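Local coordinates for protein acyl-CoA dehydrogenase (Bacillus anthracis, PDB 3OWA) that binds FAD and probably catalyses the alpha,beta-dehydrogenation of acyl-CoA thioesters, as other acyl-CoA dehydrogenases do, at residues Ala355-Leu363 against Ile417-Lys425. Numbering follows the deposited sequence.
Sequences AEYAIECSL and IVPGTFLRK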
loop_
_atom_site.group_PDB
_atom_site.type_symbol
_atom_site.label_atom_id
_atom_site.label_comp_id
_atom_site.label_asym_id
_atom_site.label_seq_id
_atom_site.Cartn_x
_atom_site.Cartn_y
_atom_site.Cartn_z
ATOM N N ALA A 355 -0.264 -30.569 -5.402
ATOM C CA ALA A 355 0.314 -30.543 -4.057
ATOM C C ALA A 355 1.849 -30.638 -4.137
ATOM O O ALA A 355 2.539 -30.047 -3.310
ATOM C CB ALA A 355 -0.271 -31.652 -3.166
ATOM N N GLU A 356 2.361 -31.318 -5.167
ATOM C CA GLU A 356 3.816 -31.419 -5.433
ATOM C C GLU A 356 4.433 -30.020 -5.466
ATOM O O GLU A 356 5.565 -29.802 -4.990
ATOM C CB GLU A 356 4.057 -32.136 -6.770
ATOM C CG GLU A 356 5.475 -32.080 -7.294
ATOM C CD GLU A 356 6.453 -32.874 -6.425
ATOM O OE1 GLU A 356 6.012 -33.786 -5.694
ATOM O OE2 GLU A 356 7.669 -32.589 -6.463
ATOM N N TYR A 357 3.653 -29.064 -5.983
ATOM C CA TYR A 357 4.132 -27.701 -6.143
ATOM C C TYR A 357 3.549 -26.715 -5.136
ATOM O O TYR A 357 3.348 -25.544 -5.462
ATOM C CB TYR A 357 3.905 -27.250 -7.575
ATOM C CG TYR A 357 4.512 -28.232 -8.540
ATOM C CD1 TYR A 357 3.713 -29.060 -9.306
ATOM C CD2 TYR A 357 5.895 -28.353 -8.651
ATOM C CE1 TYR A 357 4.266 -29.986 -10.170
ATOM C CE2 TYR A 357 6.460 -29.249 -9.512
ATOM C CZ TYR A 357 5.647 -30.076 -10.263
ATOM O OH TYR A 357 6.218 -30.980 -11.125
ATOM N N ALA A 358 3.302 -27.180 -3.909
ATOM C CA ALA A 358 2.764 -26.306 -2.848
ATOM C C ALA A 358 3.637 -25.081 -2.631
ATOM O O ALA A 358 3.107 -24.006 -2.374
ATOM C CB ALA A 358 2.544 -27.059 -1.530
ATOM N N ILE A 359 4.964 -25.230 -2.740
ATOM C CA ILE A 359 5.865 -24.094 -2.548
ATOM C C ILE A 359 5.636 -23.006 -3.592
ATOM O O ILE A 359 5.411 -21.853 -3.253
ATOM C CB ILE A 359 7.347 -24.492 -2.501
ATOM C CG1 ILE A 359 7.638 -25.266 -1.217
ATOM C CG2 ILE A 359 8.225 -23.245 -2.582
ATOM C CD1 ILE A 359 9.002 -26.009 -1.228
ATOM N N GLU A 360 5.717 -23.383 -4.853
ATOM C CA GLU A 360 5.450 -22.493 -5.964
ATOM C C GLU A 360 4.057 -21.822 -5.854
ATOM O O GLU A 360 3.917 -20.643 -6.158
ATOM C CB GLU A 360 5.607 -23.270 -7.287
ATOM C CG GLU A 360 7.059 -23.740 -7.550
ATOM C CD GLU A 360 7.421 -25.116 -6.925
ATOM O OE1 GLU A 360 8.445 -25.676 -7.360
ATOM O OE2 GLU A 360 6.700 -25.629 -6.013
ATOM N N CYS A 361 3.037 -22.562 -5.411
ATOM C CA CYS A 361 1.675 -21.990 -5.245
ATOM C C CYS A 361 1.647 -20.867 -4.218
ATOM O O CYS A 361 1.036 -19.805 -4.453
ATOM C CB CYS A 361 0.659 -23.078 -4.826
ATOM S SG CYS A 361 0.307 -24.299 -6.142
ATOM N N SER A 362 2.290 -21.091 -3.075
ATOM C CA SER A 362 2.354 -20.084 -2.010
ATOM C C SER A 362 3.147 -18.866 -2.466
ATOM O O SER A 362 2.734 -17.727 -2.229
ATOM C CB SER A 362 2.976 -20.672 -0.740
ATOM O OG SER A 362 1.968 -21.225 0.090
ATOM N N LEU A 363 4.271 -19.095 -3.142
ATOM C CA LEU A 363 5.028 -17.975 -3.719
ATOM C C LEU A 363 4.204 -17.127 -4.683
ATOM O O LEU A 363 4.304 -15.911 -4.645
ATOM C CB LEU A 363 6.325 -18.426 -4.422
ATOM C CG LEU A 363 7.322 -19.279 -3.618
ATOM C CD1 LEU A 363 8.476 -19.714 -4.526
ATOM C CD2 LEU A 363 7.813 -18.568 -2.339
ATOM N N ILE A 417 5.312 -20.758 5.999
ATOM C CA ILE A 417 5.326 -22.172 5.678
ATOM C C ILE A 417 6.362 -22.550 4.623
ATOM O O ILE A 417 6.734 -23.731 4.539
ATOM C CB ILE A 417 3.931 -22.701 5.263
ATOM C CG1 ILE A 417 3.448 -22.041 3.961
ATOM C CG2 ILE A 417 2.936 -22.519 6.418
ATOM C CD1 ILE A 417 1.989 -22.360 3.650
ATOM N N VAL A 418 6.826 -21.582 3.836
ATOM C CA VAL A 418 7.807 -21.872 2.804
ATOM C C VAL A 418 9.135 -22.547 3.295
ATOM O O VAL A 418 9.521 -23.620 2.781
ATOM C CB VAL A 418 8.057 -20.649 1.855
ATOM C CG1 VAL A 418 9.349 -20.845 1.028
ATOM C CG2 VAL A 418 6.864 -20.449 0.922
ATOM N N PRO A 419 9.844 -21.942 4.269
ATOM C CA PRO A 419 11.093 -22.623 4.674
ATOM C C PRO A 419 10.895 -24.024 5.230
ATOM O O PRO A 419 11.686 -24.906 4.916
ATOM C CB PRO A 419 11.656 -21.715 5.759
ATOM C CG PRO A 419 11.032 -20.356 5.471
ATOM C CD PRO A 419 9.655 -20.675 5.000
ATOM N N GLY A 420 9.856 -24.231 6.033
ATOM C CA GLY A 420 9.565 -25.550 6.630
ATOM C C GLY A 420 9.208 -26.607 5.608
ATOM O O GLY A 420 9.609 -27.763 5.740
ATOM N N THR A 421 8.454 -26.210 4.587
ATOM C CA THR A 421 8.177 -27.064 3.438
ATOM C C THR A 421 9.462 -27.531 2.735
ATOM O O THR A 421 9.590 -28.723 2.410
ATOM C CB THR A 421 7.235 -26.365 2.466
ATOM O OG1 THR A 421 6.073 -25.978 3.191
ATOM C CG2 THR A 421 6.803 -27.290 1.361
ATOM N N PHE A 422 10.410 -26.618 2.520
ATOM C CA PHE A 422 11.731 -27.008 2.008
ATOM C C PHE A 422 12.416 -28.034 2.906
ATOM O O PHE A 422 12.905 -29.060 2.423
ATOM C CB PHE A 422 12.648 -25.799 1.778
ATOM C CG PHE A 422 12.471 -25.163 0.439
ATOM C CD1 PHE A 422 12.878 -25.829 -0.714
ATOM C CD2 PHE A 422 11.893 -23.898 0.323
ATOM C CE1 PHE A 422 12.718 -25.258 -1.974
ATOM C CE2 PHE A 422 11.721 -23.304 -0.929
ATOM C CZ PHE A 422 12.140 -23.986 -2.093
ATOM N N LEU A 423 12.424 -27.773 4.209
ATOM C CA LEU A 423 13.093 -28.658 5.170
ATOM C C LEU A 423 12.418 -30.039 5.280
ATOM O O LEU A 423 13.097 -31.056 5.450
ATOM C CB LEU A 423 13.193 -27.965 6.536
ATOM C CG LEU A 423 14.341 -26.983 6.855
ATOM C CD1 LEU A 423 15.082 -26.390 5.632
ATOM C CD2 LEU A 423 13.814 -25.844 7.736
ATOM N N ARG A 424 11.090 -30.070 5.164
ATOM C CA ARG A 424 10.332 -31.314 5.197
ATOM C C ARG A 424 10.617 -32.144 3.957
ATOM O O ARG A 424 10.662 -33.372 4.033
ATOM C CB ARG A 424 8.832 -31.049 5.319
ATOM C CG ARG A 424 8.072 -32.120 6.089
ATOM C CD ARG A 424 6.633 -31.714 6.334
ATOM N NE ARG A 424 6.133 -32.196 7.629
ATOM C CZ ARG A 424 4.939 -31.895 8.151
ATOM N NH1 ARG A 424 4.590 -32.388 9.332
ATOM N NH2 ARG A 424 4.086 -31.106 7.502
ATOM N N LYS A 425 10.818 -31.485 2.820
ATOM C CA LYS A 425 11.176 -32.182 1.597
ATOM C C LYS A 425 12.617 -32.733 1.653
ATOM O O LYS A 425 12.925 -33.755 1.027
ATOM C CB LYS A 425 10.973 -31.284 0.383
ATOM C CG LYS A 425 9.527 -31.103 -0.030
ATOM C CD LYS A 425 9.429 -30.112 -1.169
ATOM C CE LYS A 425 7.982 -29.844 -1.568
ATOM N NZ LYS A 425 7.439 -30.915 -2.438
#
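Ile-359 is the knob of this contact: its side chain reaches from the start of helix 358-383 into a notch on helix 411-427 formed by Val-418, Thr-421, Phe-422 and Lys-425. The CD1 methyl sits squarely over the middle of one face of the Phe-422 ring, 3.6 Å from the ring centroid and almost along the ring normal, a textbook CH-pi contact. With CG1 lying beside the backbone N (chi1 -70°), the ethyl arm extends across to the second helix while CG2 meets the same ring nearer CE2 and CZ. Packing is tightest against Thr-421, whose CG2 comes within 3.4 Å of Ile-359 CG1, closer than carbons normally approach. The same rotamer that points this methyl at the isoleucine turns the hydroxyl back to its own helix: Thr-421 OG1 donates to Ile-417 O at 2.7 Å, from above the carbonyl plane, and the same oxygen also accepts from Thr-421 N. Farther along, Leu-363 CD2 rests 3.9 Å from Val-418 CG2.

The other end is looser. Lys-425 runs its aliphatic chain beside Ile-359, CE 4.0 Å from CD1, then bends at the last torsion (chi4 -80°) so that NZ gives Glu-356 O a weak hydrogen bond of 3.4 Å. Glu-356 OE2 lies 4.4 Å from Lys-425 NZ, beyond a salt bridge, and probably adds a weak attraction; it is bonded to Gly-14 N, in the N-terminal loop.

The two short helical segments run nearly antiparallel (168°), their axes 10.0 Å apart, within the largely helical C-terminal part of the acyl-CoA dehydrogenase fold. In the conformer modelled here, Ser-362 OG hydrogen-bonds Asn-414 ND2, one turn before Ile-417; helix 257-293 touches Ala-358 and Ile-417, while helix 490-520 packs on Leu-363 and Phe-422.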